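Local coordinates for uncharacterized protein (Bombyx mori, PDB 5AZ0) that probably catalyses the nicotinamide-dependent reduction of aldehydes and ketones to alcohols, as an aldo-keto reductase built on a TIM barrel, at residues 24-29 with 52-57; 58-63 with 283-288; 76-81 with 101-106; 315-320 with 339-344. One frame throughout, in Å; residues are numbered along the deposited sequence.

Interaction 1: residues 24-29 with 52-57; sequences TWLGVS and PKLLDA. With ACT (acetate ion), chain F.
Leu54 reaches from helix 51-64 of the (beta/alpha)8 barrel toward the loop that leaves strand 22-23, and it has more surface buried by the contact than any other residue. Its CG lies anti to the backbone N (chi1 180°), which sends both methyls off the helix against Thr24. They meet main chain as much as side chain: CD2 stands 3.7 Å from Thr24 O, and CD1 is 4.1 Å from Thr24 CA. Thr24 adds its CB, 4.2 Å from Leu54 CD2, while its hydroxyl is bonded to Asp70 O and Thr71 OG1. Two residues on, Leu26 approaches Leu54 at a slant, methyl against methyl, with the CD2 atoms 4.2 Å apart. No hydrogen bond links the segments; within them, only van der Waals contacts join loop and helix. In related reductases the Gly-Thr-Trp sequence found here lines the cofactor and substrate pocket, and Trp25, which stacks on Tyr75, probably does so too. An acetate ion, probably from the crystallisation liquor, uses both its oxygens on this backbone: OXT accepts from Thr24 N at 3.1 Å, and O accepts from Trp25 N at 3.2 Å.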
loop_
_atom_site.group_PDB
_atom_site.type_symbol
_atom_site.label_atom_id
_atom_site.label_comp_id
_atom_site.label_asym_id
_atom_site.label_seq_id
_atom_site.Cartn_x
_atom_site.Cartn_y
_atom_site.Cartn_z
ATOM N N THR A 24 -2.342 4.962 6.115
ATOM C CA THR A 24 -3.488 5.594 6.749
ATOM C C THR A 24 -4.615 4.630 7.100
ATOM O O THR A 24 -5.707 5.076 7.491
ATOM C CB THR A 24 -4.038 6.734 5.894
ATOM O OG1 THR A 24 -4.625 6.254 4.683
ATOM C CG2 THR A 24 -2.981 7.767 5.596
ATOM N N TRP A 25 -4.373 3.324 6.963
ATOM C CA TRP A 25 -5.382 2.342 7.349
ATOM C C TRP A 25 -5.246 1.902 8.809
ATOM O O TRP A 25 -4.216 1.332 9.219
ATOM C CB TRP A 25 -5.198 1.112 6.512
ATOM C CG TRP A 25 -6.018 -0.053 6.885
ATOM C CD1 TRP A 25 -5.569 -1.374 6.948
ATOM C CD2 TRP A 25 -7.422 -0.093 7.127
ATOM N NE1 TRP A 25 -6.618 -2.204 7.218
ATOM C CE2 TRP A 25 -7.766 -1.462 7.352
ATOM C CE3 TRP A 25 -8.426 0.876 7.190
ATOM C CZ2 TRP A 25 -9.087 -1.884 7.633
ATOM C CZ3 TRP A 25 -9.723 0.471 7.517
ATOM C CH2 TRP A 25 -10.053 -0.917 7.708
ATOM N N LEU A 26 -6.289 2.117 9.567
ATOM C CA LEU A 26 -6.248 1.895 11.018
ATOM C C LEU A 26 -6.600 0.472 11.448
ATOM O O LEU A 26 -6.271 0.077 12.556
ATOM C CB LEU A 26 -7.117 2.937 11.749
ATOM C CG LEU A 26 -6.468 4.321 11.743
ATOM C CD1 LEU A 26 -7.355 5.308 12.463
ATOM C CD2 LEU A 26 -5.074 4.374 12.335
ATOM N N GLY A 27 -7.211 -0.304 10.578
ATOM C CA GLY A 27 -7.506 -1.695 10.868
ATOM C C GLY A 27 -8.946 -1.918 11.320
ATOM O O GLY A 27 -9.692 -0.967 11.670
ATOM N N VAL A 28 -9.325 -3.198 11.264
ATOM C CA VAL A 28 -10.648 -3.683 11.640
ATOM C C VAL A 28 -10.343 -4.620 12.834
ATOM O O VAL A 28 -9.999 -5.775 12.635
ATOM C CB VAL A 28 -11.419 -4.317 10.415
ATOM C CG1 VAL A 28 -10.536 -5.220 9.541
ATOM C CG2 VAL A 28 -12.677 -5.066 10.840
ATOM N N SER A 29 -10.408 -4.083 14.062
ATOM C CA SER A 29 -10.066 -4.818 15.307
ATOM C C SER A 29 -11.252 -4.933 16.280
ATOM O O SER A 29 -12.071 -5.856 16.170
ATOM C CB SER A 29 -8.847 -4.168 15.994
ATOM O OG SER A 29 -8.570 -2.874 15.470
ATOM N N PRO A 52 -7.072 10.889 15.617
ATOM C CA PRO A 52 -6.329 12.126 15.907
ATOM C C PRO A 52 -4.843 11.958 15.892
ATOM O O PRO A 52 -4.099 12.885 15.532
ATOM C CB PRO A 52 -6.811 12.509 17.342
ATOM C CG PRO A 52 -8.086 11.760 17.574
ATOM C CD PRO A 52 -8.176 10.617 16.574
ATOM N N LYS A 53 -4.379 10.797 16.367
ATOM C CA LYS A 53 -2.923 10.528 16.445
ATOM C C LYS A 53 -2.339 10.299 15.026
ATOM O O LYS A 53 -1.244 10.809 14.711
ATOM C CB LYS A 53 -2.625 9.337 17.356
ATOM C CG LYS A 53 -3.469 9.313 18.639
ATOM C CD LYS A 53 -2.946 8.323 19.663
ATOM C CE LYS A 53 -1.764 8.879 20.438
ATOM N NZ LYS A 53 -1.088 7.770 21.161
ATOM N N LEU A 54 -3.121 9.629 14.176
ATOM C CA LEU A 54 -2.749 9.426 12.749
ATOM C C LEU A 54 -2.543 10.750 12.058
ATOM O O LEU A 54 -1.549 10.946 11.340
ATOM C CB LEU A 54 -3.838 8.620 12.014
ATOM C CG LEU A 54 -3.631 8.320 10.517
ATOM C CD1 LEU A 54 -2.521 7.300 10.397
ATOM C CD2 LEU A 54 -4.902 7.765 9.890
ATOM N N LEU A 55 -3.432 11.711 12.368
ATOM C CA LEU A 55 -3.402 13.025 11.705
ATOM C C LEU A 55 -2.294 13.896 12.186
ATOM O O LEU A 55 -1.611 14.547 11.417
ATOM C CB LEU A 55 -4.719 13.743 11.937
ATOM C CG LEU A 55 -5.923 13.016 11.396
ATOM C CD1 LEU A 55 -7.182 13.848 11.721
ATOM C CD2 LEU A 55 -5.754 12.714 9.920
ATOM N N ASP A 56 -2.123 13.927 13.497
ATOM C CA ASP A 56 -0.990 14.619 14.119
ATOM C C ASP A 56 0.340 14.000 13.676
ATOM O O ASP A 56 1.242 14.730 13.278
ATOM C CB ASP A 56 -1.192 14.623 15.660
ATOM C CG ASP A 56 -0.149 15.407 16.400
ATOM O OD1 ASP A 56 0.227 16.524 15.963
ATOM O OD2 ASP A 56 0.342 14.840 17.405
ATOM N N ALA A 57 0.463 12.659 13.646
ATOM C CA ALA A 57 1.752 12.064 13.122
ATOM C C ALA A 57 1.929 12.307 11.597
ATOM O O ALA A 57 3.054 12.533 11.109
ATOM C CB ALA A 57 1.866 10.597 13.515
HETATM C C ACT F . -1.965 1.793 4.397
HETATM O O ACT F . -2.021 1.627 5.631
HETATM O OXT ACT F . -2.143 2.891 3.833
HETATM C CH3 ACT F . -1.652 0.607 3.544
#

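Interaction 2: residues 58-63 with 283-288; sequences LSYAID and RVLENA. With ACT (acetate ion), chain K.
Tyr60 and Ala61 of helix 51-64 pack against Val284 and Leu285 of helix 281-287, where the two short helical segments run in broadly the same direction, their axes 10.1 Å apart at closest approach and crossing at -35°. Between the segments the contact is van der Waals packing, with no hydrogen bond. Val284 supplies its CG1, set anti to the backbone N (chi1 172°); this methyl lies 3.7 Å from Ala61 CB and 4.0 Å from Tyr60 CD2, meeting the phenol ring at its edge. The side chains of Tyr60 and Val284 lie alongside each other, pointing opposite ways, and the ring continues to Leu285, where the phenol oxygen rests on aliphatic carbon: Tyr60 OH is 3.5 Å from Leu285 CB and 3.6 Å from its CD2. With an alanine in place of Tyr60, Val284 CG1 and the flank of Leu285 would probably lose their cover and a gap would open between the helices. Polar interactions concern the margin: Arg283 NH1 makes a weak hydrogen bond of 2.8 Å to O of an acetate ion, which Thr280 OG1 and Val279 N also bind. Tyr66 OH bonds Val284 O just beyond helix 51-64. Ala61 and Val284 both touch Tyr22 of the first barrel strand, 22-23, which helix 51-64 follows; helix 281-287 follows the last, 273-274, so the two helices meet where the (beta/alpha)8 barrel closes, with helix 78-90 flanking Leu58 and Ile62.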
loop_
_atom_site.group_PDB
_atom_site.type_symbol
_atom_site.label_atom_id
_atom_site.label_comp_id
_atom_site.label_asym_id
_atom_site.label_seq_id
_atom_site.Cartn_x
_atom_site.Cartn_y
_atom_site.Cartn_z
ATOM N N LEU A 58 0.803 12.462 10.872
ATOM C CA LEU A 58 0.887 12.896 9.429
ATOM C C LEU A 58 1.473 14.280 9.247
ATOM O O LEU A 58 2.396 14.535 8.391
ATOM C CB LEU A 58 -0.468 12.747 8.705
ATOM C CG LEU A 58 -0.580 13.202 7.229
ATOM C CD1 LEU A 58 0.482 12.608 6.321
ATOM C CD2 LEU A 58 -1.966 12.832 6.756
ATOM N N SER A 59 1.001 15.194 10.097
ATOM C CA SER A 59 1.479 16.573 10.031
ATOM C C SER A 59 2.938 16.611 10.310
ATOM O O SER A 59 3.751 17.239 9.591
ATOM C CB SER A 59 0.687 17.481 11.069
ATOM O OG SER A 59 1.266 18.788 11.062
ATOM N N TYR A 60 3.328 15.911 11.370
ATOM C CA TYR A 60 4.768 15.742 11.688
ATOM C C TYR A 60 5.532 15.118 10.487
ATOM O O TYR A 60 6.601 15.624 10.026
ATOM C CB TYR A 60 4.886 14.868 13.006
ATOM C CG TYR A 60 6.311 14.523 13.375
ATOM C CD1 TYR A 60 7.178 15.477 13.962
ATOM C CD2 TYR A 60 6.857 13.254 13.064
ATOM C CE1 TYR A 60 8.510 15.149 14.264
ATOM C CE2 TYR A 60 8.180 12.938 13.355
ATOM C CZ TYR A 60 9.012 13.863 13.953
ATOM O OH TYR A 60 10.318 13.465 14.247
ATOM N N ALA A 61 4.958 14.029 9.927
ATOM C CA ALA A 61 5.644 13.332 8.753
ATOM C C ALA A 61 5.907 14.283 7.670
ATOM O O ALA A 61 7.039 14.369 7.143
ATOM C CB ALA A 61 4.808 12.172 8.243
ATOM N N ILE A 62 4.889 15.092 7.343
ATOM C CA ILE A 62 5.121 16.104 6.295
ATOM C C ILE A 62 6.190 17.158 6.691
ATOM O O ILE A 62 7.013 17.572 5.859
ATOM C CB ILE A 62 3.764 16.747 5.887
ATOM C CG1 ILE A 62 2.862 15.681 5.220
ATOM C CG2 ILE A 62 3.969 17.892 4.929
ATOM C CD1 ILE A 62 1.377 15.992 5.142
ATOM N N ASP A 63 6.160 17.609 7.956
ATOM C CA ASP A 63 7.180 18.586 8.466
ATOM C C ASP A 63 8.529 17.999 8.329
ATOM O O ASP A 63 9.405 18.678 7.827
ATOM C CB ASP A 63 6.989 18.956 9.958
ATOM C CG ASP A 63 5.707 19.743 10.222
ATOM O OD1 ASP A 63 5.279 20.487 9.343
ATOM O OD2 ASP A 63 5.087 19.587 11.270
ATOM N N ARG A 283 8.357 6.647 15.626
ATOM C CA ARG A 283 8.352 5.609 14.567
ATOM C C ARG A 283 8.354 6.201 13.164
ATOM O O ARG A 283 9.148 5.803 12.310
ATOM C CB ARG A 283 7.224 4.653 14.816
ATOM C CG ARG A 283 7.601 3.695 15.950
ATOM C CD ARG A 283 6.369 2.986 16.456
ATOM N NE ARG A 283 6.603 2.075 17.572
ATOM C CZ ARG A 283 5.661 1.677 18.438
ATOM N NH1 ARG A 283 4.399 2.119 18.370
ATOM N NH2 ARG A 283 5.985 0.831 19.405
ATOM N N VAL A 284 7.599 7.277 12.984
ATOM C CA VAL A 284 7.615 8.006 11.733
ATOM C C VAL A 284 9.002 8.417 11.420
ATOM O O VAL A 284 9.495 8.241 10.313
ATOM C CB VAL A 284 6.713 9.248 11.796
ATOM C CG1 VAL A 284 6.860 10.131 10.596
ATOM C CG2 VAL A 284 5.280 8.819 11.914
ATOM N N LEU A 285 9.671 8.988 12.392
ATOM C CA LEU A 285 11.052 9.458 12.144
ATOM C C LEU A 285 12.043 8.303 11.864
ATOM O O LEU A 285 12.917 8.370 10.988
ATOM C CB LEU A 285 11.533 10.255 13.375
ATOM C CG LEU A 285 12.965 10.766 13.329
ATOM C CD1 LEU A 285 13.230 11.526 12.055
ATOM C CD2 LEU A 285 13.308 11.583 14.604
ATOM N N GLU A 286 11.928 7.298 12.705
ATOM C CA GLU A 286 12.789 6.072 12.665
ATOM C C GLU A 286 12.611 5.382 11.285
ATOM O O GLU A 286 13.602 5.196 10.576
ATOM C CB GLU A 286 12.382 5.156 13.828
ATOM C CG GLU A 286 13.253 3.928 14.142
ATOM C CD GLU A 286 12.524 2.835 14.952
ATOM O OE1 GLU A 286 11.450 3.083 15.519
ATOM O OE2 GLU A 286 13.015 1.691 15.034
ATOM N N ASN A 287 11.342 5.159 10.857
ATOM C CA ASN A 287 11.052 4.565 9.519
ATOM C C ASN A 287 11.693 5.266 8.366
ATOM O O ASN A 287 12.022 4.602 7.385
ATOM C CB ASN A 287 9.563 4.401 9.279
ATOM C CG ASN A 287 8.944 3.485 10.271
ATOM O OD1 ASN A 287 9.659 2.742 10.904
ATOM N ND2 ASN A 287 7.644 3.559 10.471
ATOM N N ALA A 288 11.946 6.574 8.456
ATOM C CA ALA A 288 12.552 7.266 7.299
ATOM C C ALA A 288 14.050 7.386 7.289
ATOM O O ALA A 288 14.629 7.916 6.297
ATOM C CB ALA A 288 11.936 8.623 7.067
HETATM C C ACT K . 1.887 2.661 16.074
HETATM O O ACT K . 3.002 2.102 15.918
HETATM O OXT ACT K . 1.851 3.731 16.663
HETATM C CH3 ACT K . 0.583 2.131 15.534
#

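Interaction 3: residues 76-81 with 101-106; sequences RVEPEI and ITTKVW
Glu78 and Thr103 cross at about a right angle, the carboxylate coming from the first turn of helix 78-90 and the hydroxyl from strand 100-105. Thr103 OG1 donates a short hydrogen bond of 2.6 Å to Glu78 OE2, meeting that oxygen nearly in line with its C-O bond. The glutamate gets there with CG beside the backbone N and the rest of the chain extended (chi2 167°). Thr103 turns OG1 anti to its own N (chi1 -169°), putting it at the carboxylate of the helix, and its CB stands 3.7 Å from the same OE2. Both residues are buried, and the carboxylate has further partners on helix 112-126: OE2 also bonds Ser122 OG, and OE1 forms a salt bridge with Arg125. A leucine in place of Glu78 would probably leave the Thr103 hydroxyl without this acceptor and deprive Arg125 of its counter-charge. One residue along the strand, Lys104 sends NZ to Asp70 and Tyr75, consistent with the tetrad known in aldo-keto reductases. The Glu78-Thr103 bond lies on the helix-facing side of the strand, tying helix to strand in the beta-alpha-beta unit of strand 68-70, helix 78-90 and strand 100-105 that is typical of a TIM barrel.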
loop_
_atom_site.group_PDB
_atom_site.type_symbol
_atom_site.label_atom_id
_atom_site.label_comp_id
_atom_site.label_asym_id
_atom_site.label_seq_id
_atom_site.Cartn_x
_atom_site.Cartn_y
_atom_site.Cartn_z
ATOM N N ARG A 76 -11.741 5.198 5.375
ATOM C CA ARG A 76 -12.728 6.017 6.075
ATOM C C ARG A 76 -12.254 7.434 6.322
ATOM O O ARG A 76 -13.065 8.270 6.505
ATOM C CB ARG A 76 -13.237 5.415 7.432
ATOM C CG ARG A 76 -14.251 4.268 7.311
ATOM C CD ARG A 76 -13.624 2.941 7.583
ATOM N NE ARG A 76 -14.612 1.901 7.821
ATOM C CZ ARG A 76 -14.651 0.701 7.226
ATOM N NH1 ARG A 76 -13.742 0.297 6.282
ATOM N NH2 ARG A 76 -15.617 -0.147 7.587
ATOM N N VAL A 77 -10.967 7.690 6.259
ATOM C CA VAL A 77 -10.388 8.908 6.736
ATOM C C VAL A 77 -9.984 9.889 5.616
ATOM O O VAL A 77 -9.241 10.822 5.886
ATOM C CB VAL A 77 -9.161 8.595 7.651
ATOM C CG1 VAL A 77 -9.657 7.896 8.909
ATOM C CG2 VAL A 77 -8.071 7.737 6.945
ATOM N N GLU A 78 -10.443 9.714 4.372
ATOM C CA GLU A 78 -10.008 10.658 3.303
ATOM C C GLU A 78 -10.330 12.124 3.641
ATOM O O GLU A 78 -9.481 13.008 3.426
ATOM C CB GLU A 78 -10.629 10.289 1.954
ATOM C CG GLU A 78 -10.089 8.959 1.362
ATOM C CD GLU A 78 -10.924 8.447 0.208
ATOM O OE1 GLU A 78 -12.140 8.381 0.399
ATOM O OE2 GLU A 78 -10.384 8.120 -0.898
ATOM N N PRO A 79 -11.538 12.411 4.193
ATOM C CA PRO A 79 -11.846 13.859 4.520
ATOM C C PRO A 79 -10.826 14.432 5.479
ATOM O O PRO A 79 -10.233 15.473 5.229
ATOM C CB PRO A 79 -13.285 13.780 5.090
ATOM C CG PRO A 79 -13.831 12.509 4.484
ATOM C CD PRO A 79 -12.680 11.555 4.548
ATOM N N GLU A 80 -10.471 13.673 6.501
ATOM C CA GLU A 80 -9.498 14.174 7.476
ATOM C C GLU A 80 -8.091 14.298 6.894
ATOM O O GLU A 80 -7.333 15.224 7.240
ATOM C CB GLU A 80 -9.453 13.275 8.707
ATOM C CG GLU A 80 -10.739 13.215 9.539
ATOM C CD GLU A 80 -11.741 12.108 9.124
ATOM O OE1 GLU A 80 -11.910 11.731 7.926
ATOM O OE2 GLU A 80 -12.413 11.605 10.025
ATOM N N ILE A 81 -7.691 13.350 6.023
ATOM C CA ILE A 81 -6.358 13.449 5.410
ATOM C C ILE A 81 -6.366 14.709 4.531
ATOM O O ILE A 81 -5.386 15.416 4.418
ATOM C CB ILE A 81 -6.008 12.192 4.507
ATOM C CG1 ILE A 81 -6.002 10.889 5.307
ATOM C CG2 ILE A 81 -4.727 12.427 3.722
ATOM C CD1 ILE A 81 -5.010 10.858 6.453
ATOM N N ILE A 101 -0.018 11.478 -3.597
ATOM C CA ILE A 101 -1.159 10.989 -2.857
ATOM C C ILE A 101 -1.884 9.908 -3.616
ATOM O O ILE A 101 -2.202 10.055 -4.784
ATOM C CB ILE A 101 -2.137 12.153 -2.584
ATOM C CG1 ILE A 101 -1.434 13.213 -1.721
ATOM C CG2 ILE A 101 -3.408 11.661 -1.882
ATOM C CD1 ILE A 101 -2.233 14.510 -1.692
ATOM N N THR A 102 -2.082 8.803 -2.951
ATOM C CA THR A 102 -2.722 7.592 -3.545
ATOM C C THR A 102 -4.081 7.339 -2.900
ATOM O O THR A 102 -4.225 7.458 -1.675
ATOM C CB THR A 102 -1.862 6.346 -3.263
ATOM O OG1 THR A 102 -0.633 6.439 -3.974
ATOM C CG2 THR A 102 -2.552 5.057 -3.777
ATOM N N THR A 103 -5.090 7.024 -3.697
ATOM C CA THR A 103 -6.313 6.470 -3.150
ATOM C C THR A 103 -6.698 5.194 -3.946
ATOM O O THR A 103 -5.972 4.796 -4.839
ATOM C CB THR A 103 -7.482 7.480 -3.027
ATOM O OG1 THR A 103 -8.519 6.859 -2.237
ATOM C CG2 THR A 103 -8.046 7.837 -4.359
ATOM N N LYS A 104 -7.814 4.568 -3.594
ATOM C CA LYS A 104 -8.129 3.209 -4.025
ATOM C C LYS A 104 -9.659 3.013 -4.115
ATOM O O LYS A 104 -10.388 3.621 -3.354
ATOM C CB LYS A 104 -7.471 2.135 -3.155
ATOM C CG LYS A 104 -6.026 2.388 -2.806
ATOM C CD LYS A 104 -5.503 1.346 -1.822
ATOM C CE LYS A 104 -4.210 1.923 -1.253
ATOM N NZ LYS A 104 -3.666 1.162 -0.142
ATOM N N VAL A 105 -10.084 2.237 -5.102
ATOM C CA VAL A 105 -11.498 1.987 -5.444
ATOM C C VAL A 105 -11.779 0.569 -4.955
ATOM O O VAL A 105 -11.065 -0.451 -5.382
ATOM C CB VAL A 105 -11.655 1.992 -6.967
ATOM C CG1 VAL A 105 -13.046 1.539 -7.439
ATOM C CG2 VAL A 105 -11.373 3.403 -7.480
ATOM N N TRP A 106 -12.848 0.445 -4.177
ATOM C CA TRP A 106 -13.219 -0.810 -3.565
ATOM C C TRP A 106 -14.082 -1.697 -4.455
ATOM O O TRP A 106 -14.452 -1.321 -5.612
ATOM C CB TRP A 106 -13.924 -0.473 -2.229
ATOM C CG TRP A 106 -14.035 -1.560 -1.162
ATOM C CD1 TRP A 106 -15.201 -2.141 -0.726
ATOM C CD2 TRP A 106 -12.987 -2.135 -0.365
ATOM N NE1 TRP A 106 -14.942 -3.056 0.270
ATOM C CE2 TRP A 106 -13.609 -3.073 0.535
ATOM C CE3 TRP A 106 -11.612 -1.984 -0.324
ATOM C CZ2 TRP A 106 -12.887 -3.828 1.446
ATOM C CZ3 TRP A 106 -10.868 -2.720 0.590
ATOM C CH2 TRP A 106 -11.502 -3.643 1.476
#

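Interaction 4: residues 315-320 with 339-344; sequences PLFWQP and IAMRKW
Met341 curls back on itself to touch two aromatic residues at once, Phe317 and Trp318, and a single water spans the same pair of loops beside it. Bends at chi2 (-57°) and chi3 (-58°) fold the chain so that CG lies against Phe317 and CE against Trp318. The CG comes to 3.9 Å from Phe317 CZ, while the terminal CE reaches Trp318 CH2 at 3.8 Å; the methionine crosses each aromatic side chain at roughly a right angle. The sulfur makes a Met-aromatic contact, with SD 5.4 Å from the centroid of Phe317, approaching obliquely at 56° from the ring normal. Phe317 in turn leans on its neighbour, placing CE1 3.6 Å above the indole plane of Trp318, over its centre. The polar link is water-mediated: Trp318 NE1 gives its hydrogen to the water at 3.1 Å, and the water donates to Met341 O at 2.9 Å. That carbonyl also accepts from Trp106 NE1, while Trp138 meets the Trp318 ring edge-to-face. In relatives such C-terminal loops border the substrate pocket, and the same probably holds here. The chemistry implies that these two loop segments, lacking any direct hydrogen bond to each other, are joined by dispersion, an oblique sulfur-aromatic contact and one bridging water that accepts from the indole N-H and donates to Met341 O.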
loop_
_atom_site.group_PDB
_atom_site.type_symbol
_atom_site.label_atom_id
_atom_site.label_comp_id
_atom_site.label_asym_id
_atom_site.label_seq_id
_atom_site.Cartn_x
_atom_site.Cartn_y
_atom_site.Cartn_z
ATOM N N PRO A 315 -7.640 -12.663 3.816
ATOM C CA PRO A 315 -9.024 -12.488 4.201
ATOM C C PRO A 315 -9.843 -13.682 3.703
ATOM O O PRO A 315 -10.290 -13.704 2.556
ATOM C CB PRO A 315 -9.390 -11.142 3.544
ATOM C CG PRO A 315 -8.453 -11.008 2.407
ATOM C CD PRO A 315 -7.213 -11.756 2.740
ATOM N N LEU A 316 -10.067 -14.655 4.601
ATOM C CA LEU A 316 -10.660 -15.958 4.202
ATOM C C LEU A 316 -12.049 -15.831 3.694
ATOM O O LEU A 316 -12.409 -16.542 2.762
ATOM C CB LEU A 316 -10.594 -16.978 5.358
ATOM C CG LEU A 316 -9.110 -17.352 5.615
ATOM C CD1 LEU A 316 -8.911 -17.877 7.028
ATOM C CD2 LEU A 316 -8.518 -18.288 4.530
ATOM N N PHE A 317 -12.815 -14.865 4.223
ATOM C CA PHE A 317 -14.170 -14.541 3.666
ATOM C C PHE A 317 -14.218 -14.214 2.189
ATOM O O PHE A 317 -15.267 -14.322 1.623
ATOM C CB PHE A 317 -14.870 -13.437 4.443
ATOM C CG PHE A 317 -13.973 -12.294 4.822
ATOM C CD1 PHE A 317 -13.741 -11.250 3.930
ATOM C CD2 PHE A 317 -13.402 -12.246 6.067
ATOM C CE1 PHE A 317 -12.903 -10.199 4.282
ATOM C CE2 PHE A 317 -12.568 -11.206 6.421
ATOM C CZ PHE A 317 -12.302 -10.179 5.515
ATOM N N TRP A 318 -13.078 -13.873 1.531
ATOM C CA TRP A 318 -13.131 -13.650 0.083
ATOM C C TRP A 318 -12.737 -14.810 -0.788
ATOM O O TRP A 318 -12.906 -14.721 -2.016
ATOM C CB TRP A 318 -12.289 -12.390 -0.288
ATOM C CG TRP A 318 -12.933 -11.077 0.167
ATOM C CD1 TRP A 318 -14.286 -10.789 0.237
ATOM C CD2 TRP A 318 -12.260 -9.883 0.574
ATOM N NE1 TRP A 318 -14.473 -9.493 0.658
ATOM C CE2 TRP A 318 -13.261 -8.913 0.878
ATOM C CE3 TRP A 318 -10.922 -9.517 0.671
ATOM C CZ2 TRP A 318 -12.957 -7.630 1.289
ATOM C CZ3 TRP A 318 -10.609 -8.204 1.088
ATOM C CH2 TRP A 318 -11.651 -7.276 1.391
ATOM N N GLN A 319 -12.249 -15.913 -0.199
ATOM C CA GLN A 319 -11.873 -17.133 -1.017
ATOM C C GLN A 319 -12.863 -17.607 -2.037
ATOM O O GLN A 319 -12.451 -17.916 -3.151
ATOM C CB GLN A 319 -11.488 -18.350 -0.189
ATOM C CG GLN A 319 -10.314 -18.132 0.758
ATOM C CD GLN A 319 -9.664 -19.435 1.266
ATOM O OE1 GLN A 319 -8.469 -19.457 1.591
ATOM N NE2 GLN A 319 -10.463 -20.506 1.373
ATOM N N PRO A 320 -14.168 -17.638 -1.706
ATOM C CA PRO A 320 -15.153 -18.132 -2.715
ATOM C C PRO A 320 -15.428 -17.200 -3.890
ATOM O O PRO A 320 -16.183 -17.586 -4.799
ATOM C CB PRO A 320 -16.461 -18.296 -1.924
ATOM C CG PRO A 320 -16.142 -17.979 -0.522
ATOM C CD PRO A 320 -14.783 -17.332 -0.410
ATOM N N ILE A 339 -19.721 -7.126 7.865
ATOM C CA ILE A 339 -20.312 -5.893 7.301
ATOM C C ILE A 339 -19.268 -4.738 7.120
ATOM O O ILE A 339 -19.326 -4.037 6.125
ATOM C CB ILE A 339 -21.570 -5.414 8.081
ATOM C CG1 ILE A 339 -22.390 -4.391 7.252
ATOM C CG2 ILE A 339 -21.192 -4.840 9.455
ATOM C CD1 ILE A 339 -23.913 -4.499 7.457
ATOM N N ALA A 340 -18.328 -4.575 8.060
ATOM C CA ALA A 340 -17.268 -3.585 7.959
ATOM C C ALA A 340 -16.345 -3.698 6.691
ATOM O O ALA A 340 -15.636 -2.749 6.377
ATOM C CB ALA A 340 -16.409 -3.585 9.216
ATOM N N MET A 341 -16.402 -4.824 5.969
ATOM C CA MET A 341 -15.692 -5.012 4.726
ATOM C C MET A 341 -16.588 -4.725 3.521
ATOM O O MET A 341 -16.185 -4.992 2.387
ATOM C CB MET A 341 -15.181 -6.455 4.657
ATOM C CG MET A 341 -14.479 -6.951 5.921
ATOM S SD MET A 341 -13.093 -5.976 6.419
ATOM C CE MET A 341 -12.081 -6.075 4.949
ATOM N N ARG A 342 -17.797 -4.190 3.748
ATOM C CA ARG A 342 -18.791 -4.003 2.683
ATOM C C ARG A 342 -19.542 -2.640 2.670
ATOM O O ARG A 342 -19.895 -2.159 1.609
ATOM C CB ARG A 342 -19.844 -5.117 2.775
ATOM C CG ARG A 342 -19.420 -6.474 2.257
ATOM C CD ARG A 342 -20.530 -7.558 2.373
ATOM N NE ARG A 342 -21.050 -7.840 3.721
ATOM C CZ ARG A 342 -22.219 -7.414 4.261
ATOM N NH1 ARG A 342 -23.085 -6.615 3.622
ATOM N NH2 ARG A 342 -22.532 -7.782 5.512
ATOM N N LYS A 343 -19.869 -2.096 3.848
ATOM C CA LYS A 343 -20.732 -0.902 4.009
ATOM C C LYS A 343 -20.149 -0.083 5.122
ATOM O O LYS A 343 -19.884 -0.603 6.184
ATOM C CB LYS A 343 -22.167 -1.274 4.401
ATOM C CG LYS A 343 -22.953 -1.932 3.280
ATOM C CD LYS A 343 -24.326 -2.492 3.733
ATOM C CE LYS A 343 -25.242 -2.557 2.520
ATOM N NZ LYS A 343 -26.361 -3.499 2.627
ATOM N N TRP A 344 -19.938 1.205 4.876
ATOM C CA TRP A 344 -19.382 2.102 5.897
ATOM C C TRP A 344 -19.663 3.586 5.500
ATOM O O TRP A 344 -19.986 3.874 4.328
ATOM C CB TRP A 344 -17.859 1.841 6.070
ATOM C CG TRP A 344 -17.026 2.265 4.806
ATOM C CD1 TRP A 344 -16.396 3.466 4.594
ATOM C CD2 TRP A 344 -16.800 1.486 3.619
ATOM N NE1 TRP A 344 -15.795 3.480 3.362
ATOM C CE2 TRP A 344 -16.037 2.285 2.735
ATOM C CE3 TRP A 344 -17.150 0.190 3.229
ATOM C CZ2 TRP A 344 -15.625 1.835 1.492
ATOM C CZ3 TRP A 344 -16.761 -0.249 1.979
ATOM C CH2 TRP A 344 -15.996 0.589 1.116
HETATM O O HOH W 1 -16.350 -7.054 0.371
#

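In the fold
Interactions 1 and 2 share helix 51-64, with centres 13 Å apart, and both meet segment 76-81 of interaction 3: Val77 CG2 lies 3.6 Å from Thr24 O, and Ile81 CD1 lies 3.6 Å from Leu58 CD2. Interaction 3 passes the connection on to the C-terminal loops of interaction 4, where Arg76 NH2 probably bonds Ala340 O at 2.9 Å. Interactions 2 and 4 stay apart, their nearest atoms about 17 Å from each other, on opposite sides of the chain's centre. The probable active site lies between interactions 1 and 3: the methyl carbon CH3 of the acetate held by 24-29 is 4.2 Å from Lys104 NZ.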